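Local structure of Asp/Glu-specific dipeptidyl-peptidase (Flavobacterium psychrophilum, 5JXF) at residues I398-F408 / A539-Y550. The protein removes dipeptides from the N-terminus of oligopeptides as a serine peptidase of family S46, with strict specificity for Asp or Glu at P1. Sequence-based numbering, arbitrary orientation.
Sequences ITPYAVSRDYF and ADNYSKNIAPRY
F408 lies flat against the ring of Y542 in an offset stack, centroids 4.3 Å apart and planes only 9° from parallel. The slip brings Y542 CB over the phenylalanine face as well, 3.9 Å from the F408 ring centroid, while F408 CE1 reaches A539 CA. On the other face of the Y542 ring sits the methyl of A547, from the start of the next helix, so the tyrosine is sandwiched. Its hydroxyl end runs on to R405, with Y542 OH 3.3 Å from R405 CG. An alanine in place of Y542 would probably leave one face of F408 bare and open a gap between F408, A547 and the R405 chain.

R405 then passes to a second tyrosine. With CG anti to the backbone N (chi1 -172°) and the chain extended as far as NE, its CD stands over the centre of the Y550 ring, 3.5 Å from the centroid, and the guanidinium continues nearly parallel to that ring, planes 3° apart. I398 and A402 also touch Y550, I398 CD1 lying 3.6 Å from Y550 CD1.

Farther along, R549 bends at chi2 and lays CG over one face of Y401, 3.7 Å from the ring centroid; its NH1 is salt-bridged to E552. I546, at the break between helices 530-545 and 547-571, sends CG2 to Y401 and CD1 to S404.

Segment 398-408 thus runs roughly antiparallel to segment 539-545 and also packs on the next helix, within a largely helical part of the chain, away from the catalytic site. Ring stacking, CH-pi contacts and aliphatic packing carry the interface, R549 contributing its methylenes while R405 adds its flat guanidinium to the CD contact.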
ATOM      1  N   ILE A 398      27.373  22.419  16.199  1.00 81.12           N
ATOM      2  CA  ILE A 398      27.735  21.003  16.267  1.00 76.69           C
ATOM      3  C   ILE A 398      27.420  20.253  14.967  1.00 81.90           C
ATOM      4  O   ILE A 398      28.043  19.233  14.671  1.00 78.84           O
ATOM      5  CB  ILE A 398      27.008  20.300  17.441  1.00 70.48           C
ATOM      6  CG1 ILE A 398      27.741  19.012  17.836  1.00 64.94           C
ATOM      7  CG2 ILE A 398      25.533  20.038  17.080  1.00 66.59           C
ATOM      8  CD1 ILE A 398      27.218  18.361  19.107  1.00 65.20           C
ATOM      9  N   THR A 399      26.469  20.785  14.198  1.00 82.05           N
ATOM     10  CA  THR A 399      25.928  20.154  12.987  1.00 79.04           C
ATOM     11  C   THR A 399      26.917  19.351  12.110  1.00 79.45           C
ATOM     12  O   THR A 399      26.661  18.187  11.820  1.00 80.51           O
ATOM     13  CB  THR A 399      25.247  21.227  12.095  1.00 90.76           C
ATOM     14  OG1 THR A 399      23.983  21.592  12.658  1.00 92.61           O
ATOM     15  CG2 THR A 399      25.031  20.704  10.682  1.00 94.45           C
ATOM     16  N   PRO A 400      28.051  19.956  11.688  1.00 84.99           N
ATOM     17  CA  PRO A 400      28.914  19.214  10.760  1.00 85.08           C
ATOM     18  C   PRO A 400      29.705  18.097  11.438  1.00 83.90           C
ATOM     19  O   PRO A 400      30.102  17.138  10.781  1.00 84.32           O
ATOM     20  CB  PRO A 400      29.872  20.286  10.230  1.00 88.01           C
ATOM     21  CG  PRO A 400      29.369  21.595  10.772  1.00 90.46           C
ATOM     22  CD  PRO A 400      28.625  21.273  12.004  1.00 85.69           C
ATOM     23  N   TYR A 401      29.957  18.243  12.733  1.00 84.04           N
ATOM     24  CA  TYR A 401      30.627  17.197  13.491  1.00 78.87           C
ATOM     25  C   TYR A 401      29.688  16.019  13.682  1.00 74.85           C
ATOM     26  O   TYR A 401      30.065  14.878  13.428  1.00 80.73           O
ATOM     27  CB  TYR A 401      31.111  17.732  14.836  1.00 78.08           C
ATOM     28  CG  TYR A 401      32.002  18.932  14.685  1.00 83.40           C
ATOM     29  CD1 TYR A 401      33.364  18.787  14.461  1.00 84.38           C
ATOM     30  CD2 TYR A 401      31.475  20.214  14.725  1.00 87.98           C
ATOM     31  CE1 TYR A 401      34.179  19.885  14.306  1.00 86.73           C
ATOM     32  CE2 TYR A 401      32.281  21.321  14.567  1.00 90.32           C
ATOM     33  CZ  TYR A 401      33.632  21.151  14.357  1.00 91.65           C
ATOM     34  OH  TYR A 401      34.438  22.256  14.200  1.00 95.83           O
ATOM     35  N   ALA A 402      28.462  16.309  14.113  1.00 76.56           N
ATOM     36  CA  ALA A 402      27.452  15.279  14.353  1.00 77.03           C
ATOM     37  C   ALA A 402      27.225  14.429  13.108  1.00 72.35           C
ATOM     38  O   ALA A 402      27.178  13.201  13.174  1.00 67.26           O
ATOM     39  CB  ALA A 402      26.149  15.917  14.802  1.00 74.09           C
ATOM     40  N   VAL A 403      27.095  15.098  11.971  1.00 72.63           N
ATOM     41  CA  VAL A 403      26.967  14.414  10.699  1.00 70.71           C
ATOM     42  C   VAL A 403      28.190  13.544  10.406  1.00 69.00           C
ATOM     43  O   VAL A 403      28.059  12.350  10.152  1.00 77.31           O
ATOM     44  CB  VAL A 403      26.767  15.426   9.554  1.00 73.00           C
ATOM     45  CG1 VAL A 403      27.099  14.794   8.214  1.00 75.44           C
ATOM     46  CG2 VAL A 403      25.345  15.958   9.575  1.00 76.52           C
ATOM     47  N   SER A 404      29.373  14.151  10.452  1.00 76.20           N
ATOM     48  CA  SER A 404      30.623  13.451  10.167  1.00 80.20           C
ATOM     49  C   SER A 404      30.809  12.287  11.156  1.00 77.60           C
ATOM     50  O   SER A 404      31.338  11.225  10.813  1.00 82.57           O
ATOM     51  CB  SER A 404      31.801  14.433  10.238  1.00 88.14           C
ATOM     52  OG  SER A 404      32.994  13.875   9.715  1.00 94.60           O
ATOM     53  N   ARG A 405      30.348  12.489  12.384  1.00 66.17           N
ATOM     54  CA  ARG A 405      30.358  11.430  13.373  1.00 72.77           C
ATOM     55  C   ARG A 405      29.462  10.270  12.934  1.00 71.51           C
ATOM     56  O   ARG A 405      29.852   9.103  13.019  1.00 65.88           O
ATOM     57  CB  ARG A 405      29.897  11.968  14.722  1.00 75.44           C
ATOM     58  CG  ARG A 405      30.062  11.004  15.851  1.00 70.56           C
ATOM     59  CD  ARG A 405      29.571  11.632  17.130  1.00 70.46           C
ATOM     60  NE  ARG A 405      29.467  10.656  18.211  1.00 72.43           N
ATOM     61  CZ  ARG A 405      28.378   9.953  18.486  1.00 72.57           C
ATOM     62  NH1 ARG A 405      27.279  10.109  17.754  1.00 63.83           N
ATOM     63  NH2 ARG A 405      28.389   9.092  19.499  1.00 79.56           N
ATOM     64  N   ASP A 406      28.261  10.600  12.472  1.00 73.19           N
ATOM     65  CA  ASP A 406      27.312   9.581  12.029  1.00 72.95           C
ATOM     66  C   ASP A 406      27.909   8.730  10.924  1.00 70.96           C
ATOM     67  O   ASP A 406      27.793   7.505  10.935  1.00 67.31           O
ATOM     68  CB  ASP A 406      26.014  10.223  11.550  1.00 76.83           C
ATOM     69  CG  ASP A 406      25.120  10.649  12.694  1.00 83.71           C
ATOM     70  OD1 ASP A 406      25.294  10.128  13.821  1.00 81.04           O
ATOM     71  OD2 ASP A 406      24.234  11.498  12.459  1.00 92.87           O
ATOM     72  N   TYR A 407      28.562   9.396   9.979  1.00 74.81           N
ATOM     73  CA  TYR A 407      29.240   8.700   8.900  1.00 74.14           C
ATOM     74  C   TYR A 407      30.349   7.799   9.443  1.00 67.42           C
ATOM     75  O   TYR A 407      30.550   6.700   8.937  1.00 63.48           O
ATOM     76  CB  TYR A 407      29.801   9.698   7.872  1.00 74.90           C
ATOM     77  CG  TYR A 407      28.782  10.184   6.858  1.00 75.66           C
ATOM     78  CD1 TYR A 407      28.420   9.387   5.774  1.00 74.25           C
ATOM     79  CD2 TYR A 407      28.185  11.434   6.977  1.00 76.36           C
ATOM     80  CE1 TYR A 407      27.483   9.803   4.851  1.00 65.98           C
ATOM     81  CE2 TYR A 407      27.244  11.866   6.042  1.00 75.89           C
ATOM     82  CZ  TYR A 407      26.903  11.041   4.984  1.00 71.29           C
ATOM     83  OH  TYR A 407      25.973  11.448   4.059  1.00 73.90           O
ATOM     84  N   PHE A 408      31.058   8.238  10.481  1.00 74.17           N
ATOM     85  CA  PHE A 408      32.119   7.393  11.039  1.00 68.97           C
ATOM     86  C   PHE A 408      31.569   6.167  11.783  1.00 61.55           C
ATOM     87  O   PHE A 408      31.980   5.038  11.509  1.00 62.68           O
ATOM     88  CB  PHE A 408      33.033   8.188  11.971  1.00 70.41           C
ATOM     89  CG  PHE A 408      34.116   7.355  12.587  1.00 75.75           C
ATOM     90  CD1 PHE A 408      35.281   7.090  11.888  1.00 76.63           C
ATOM     91  CD2 PHE A 408      33.961   6.815  13.861  1.00 72.38           C
ATOM     92  CE1 PHE A 408      36.283   6.310  12.452  1.00 72.44           C
ATOM     93  CE2 PHE A 408      34.953   6.034  14.425  1.00 68.99           C
ATOM     94  CZ  PHE A 408      36.114   5.781  13.717  1.00 67.73           C
ATOM     95  N   ALA A 539      40.241   6.541  11.890  1.00 82.31           N
ATOM     96  CA  ALA A 539      40.005   6.597  13.332  1.00 86.44           C
ATOM     97  C   ALA A 539      40.667   7.806  14.005  1.00 87.33           C
ATOM     98  O   ALA A 539      39.989   8.606  14.652  1.00 86.93           O
ATOM     99  CB  ALA A 539      40.478   5.302  13.994  1.00 80.40           C
ATOM    100  N   ASP A 540      41.980   7.952  13.866  1.00 84.55           N
ATOM    101  CA  ASP A 540      42.625   9.070  14.545  1.00 92.12           C
ATOM    102  C   ASP A 540      42.242  10.392  13.874  1.00 95.23           C
ATOM    103  O   ASP A 540      42.322  11.447  14.498  1.00 97.50           O
ATOM    104  CB  ASP A 540      44.150   8.889  14.626  1.00 92.19           C
ATOM    105  CG  ASP A 540      44.770   8.460  13.320  1.00 96.50           C
ATOM    106  OD1 ASP A 540      44.432   9.044  12.271  1.00102.60           O
ATOM    107  OD2 ASP A 540      45.606   7.532  13.348  1.00 97.42           O
ATOM    108  N   ASN A 541      41.785  10.330  12.624  1.00 90.87           N
ATOM    109  CA  ASN A 541      41.189  11.505  11.996  1.00 88.65           C
ATOM    110  C   ASN A 541      39.909  11.903  12.718  1.00 91.12           C
ATOM    111  O   ASN A 541      39.652  13.086  12.945  1.00 94.44           O
ATOM    112  CB  ASN A 541      40.894  11.256  10.518  1.00 85.58           C
ATOM    113  CG  ASN A 541      40.120  12.394   9.882  1.00 87.36           C
ATOM    114  OD1 ASN A 541      40.700  13.375   9.422  1.00 94.34           O
ATOM    115  ND2 ASN A 541      38.798  12.266   9.853  1.00 86.48           N
ATOM    116  N   TYR A 542      39.104  10.904  13.071  1.00 84.75           N
ATOM    117  CA  TYR A 542      37.888  11.143  13.836  1.00 83.95           C
ATOM    118  C   TYR A 542      38.220  11.574  15.268  1.00 83.00           C
ATOM    119  O   TYR A 542      37.768  12.625  15.734  1.00 76.58           O
ATOM    120  CB  TYR A 542      36.995   9.891  13.847  1.00 82.06           C
ATOM    121  CG  TYR A 542      35.852   9.961  14.842  1.00 83.20           C
ATOM    122  CD1 TYR A 542      34.774  10.817  14.632  1.00 82.27           C
ATOM    123  CD2 TYR A 542      35.845   9.165  15.989  1.00 80.21           C
ATOM    124  CE1 TYR A 542      33.727  10.893  15.541  1.00 81.91           C
ATOM    125  CE2 TYR A 542      34.800   9.227  16.901  1.00 79.80           C
ATOM    126  CZ  TYR A 542      33.745  10.093  16.671  1.00 87.13           C
ATOM    127  OH  TYR A 542      32.705  10.160  17.573  1.00 93.89           O
ATOM    128  N   SER A 543      39.029  10.768  15.950  1.00 84.61           N
ATOM    129  CA  SER A 543      39.274  10.968  17.378  1.00 89.00           C
ATOM    130  C   SER A 543      40.030  12.259  17.670  1.00 91.45           C
ATOM    131  O   SER A 543      40.028  12.740  18.801  1.00 96.02           O
ATOM    132  CB  SER A 543      40.049   9.790  17.963  1.00 85.12           C
ATOM    133  OG  SER A 543      41.331   9.699  17.375  1.00 88.73           O
ATOM    134  N   LYS A 544      40.679  12.822  16.660  1.00 90.06           N
ATOM    135  CA  LYS A 544      41.431  14.043  16.886  1.00 92.04           C
ATOM    136  C   LYS A 544      40.792  15.268  16.244  1.00 93.07           C
ATOM    137  O   LYS A 544      40.911  16.370  16.773  1.00 97.27           O
ATOM    138  CB  LYS A 544      42.871  13.870  16.396  1.00 94.90           C
ATOM    139  CG  LYS A 544      43.597  12.692  17.043  1.00 89.83           C
ATOM    140  N   ASN A 545      40.099  15.089  15.126  1.00 88.47           N
ATOM    141  CA  ASN A 545      39.622  16.243  14.365  1.00 90.70           C
ATOM    142  C   ASN A 545      38.107  16.422  14.314  1.00 91.83           C
ATOM    143  O   ASN A 545      37.610  17.341  13.664  1.00 92.37           O
ATOM    144  CB  ASN A 545      40.164  16.173  12.938  1.00 93.36           C
ATOM    145  CG  ASN A 545      41.665  15.993  12.902  1.00 97.11           C
ATOM    146  OD1 ASN A 545      42.369  16.388  13.835  1.00 98.34           O
ATOM    147  ND2 ASN A 545      42.166  15.399  11.823  1.00 96.20           N
ATOM    148  N   ILE A 546      37.370  15.541  14.983  1.00 91.98           N
ATOM    149  CA  ILE A 546      35.913  15.645  15.028  1.00 87.52           C
ATOM    150  C   ILE A 546      35.409  15.426  16.448  1.00 81.38           C
ATOM    151  O   ILE A 546      34.681  16.254  17.004  1.00 86.61           O
ATOM    152  CB  ILE A 546      35.234  14.621  14.092  1.00 83.71           C
ATOM    153  CG1 ILE A 546      35.926  14.601  12.727  1.00 78.34           C
ATOM    154  CG2 ILE A 546      33.752  14.927  13.951  1.00 86.60           C
ATOM    155  CD1 ILE A 546      35.363  13.601  11.766  1.00 79.95           C
ATOM    156  N   ALA A 547      35.825  14.304  17.026  1.00 95.45           N
ATOM    157  CA  ALA A 547      35.407  13.893  18.368  1.00 95.95           C
ATOM    158  C   ALA A 547      35.657  14.921  19.483  1.00 95.49           C
ATOM    159  O   ALA A 547      34.770  15.130  20.310  1.00 98.87           O
ATOM    160  CB  ALA A 547      36.076  12.568  18.733  1.00 95.48           C
ATOM    161  N   PRO A 548      36.856  15.551  19.531  1.00 95.33           N
ATOM    162  CA  PRO A 548      37.038  16.530  20.610  1.00101.29           C
ATOM    163  C   PRO A 548      35.964  17.617  20.605  1.00102.88           C
ATOM    164  O   PRO A 548      35.310  17.841  21.624  1.00103.78           O
ATOM    165  CB  PRO A 548      38.421  17.134  20.312  1.00103.26           C
ATOM    166  CG  PRO A 548      39.133  16.088  19.541  1.00102.77           C
ATOM    167  CD  PRO A 548      38.074  15.422  18.705  1.00 97.87           C
ATOM    168  N   ARG A 549      35.768  18.260  19.458  1.00 99.64           N
ATOM    169  CA  ARG A 549      34.823  19.363  19.371  1.00 95.25           C
ATOM    170  C   ARG A 549      33.382  18.902  19.628  1.00 88.51           C
ATOM    171  O   ARG A 549      32.678  19.508  20.442  1.00 84.44           O
ATOM    172  CB  ARG A 549      34.936  20.045  18.012  1.00 99.36           C
ATOM    173  CG  ARG A 549      33.982  21.202  17.847  1.00102.69           C
ATOM    174  CD  ARG A 549      34.571  22.490  18.436  1.00105.03           C
ATOM    175  NE  ARG A 549      33.948  23.675  17.854  1.00110.68           N
ATOM    176  CZ  ARG A 549      33.333  24.616  18.560  1.00107.86           C
ATOM    177  NH1 ARG A 549      33.257  24.509  19.878  1.00105.47           N
ATOM    178  NH2 ARG A 549      32.784  25.655  17.947  1.00111.83           N
ATOM    179  N   TYR A 550      32.955  17.833  18.954  1.00 87.18           N
ATOM    180  CA  TYR A 550      31.614  17.273  19.158  1.00 78.91           C
ATOM    181  C   TYR A 550      31.292  17.011  20.634  1.00 82.58           C
ATOM    182  O   TYR A 550      30.208  17.348  21.109  1.00 80.59           O
ATOM    183  CB  TYR A 550      31.447  15.970  18.373  1.00 80.50           C
ATOM    184  CG  TYR A 550      30.113  15.270  18.610  1.00 73.95           C
ATOM    185  CD1 TYR A 550      29.007  15.567  17.832  1.00 81.50           C
ATOM    186  CD2 TYR A 550      29.961  14.314  19.626  1.00 73.88           C
ATOM    187  CE1 TYR A 550      27.788  14.933  18.040  1.00 76.31           C
ATOM    188  CE2 TYR A 550      28.745  13.691  19.850  1.00 70.31           C
ATOM    189  CZ  TYR A 550      27.664  14.000  19.048  1.00 71.92           C
ATOM    190  OH  TYR A 550      26.448  13.381  19.249  1.00 74.95           O
TER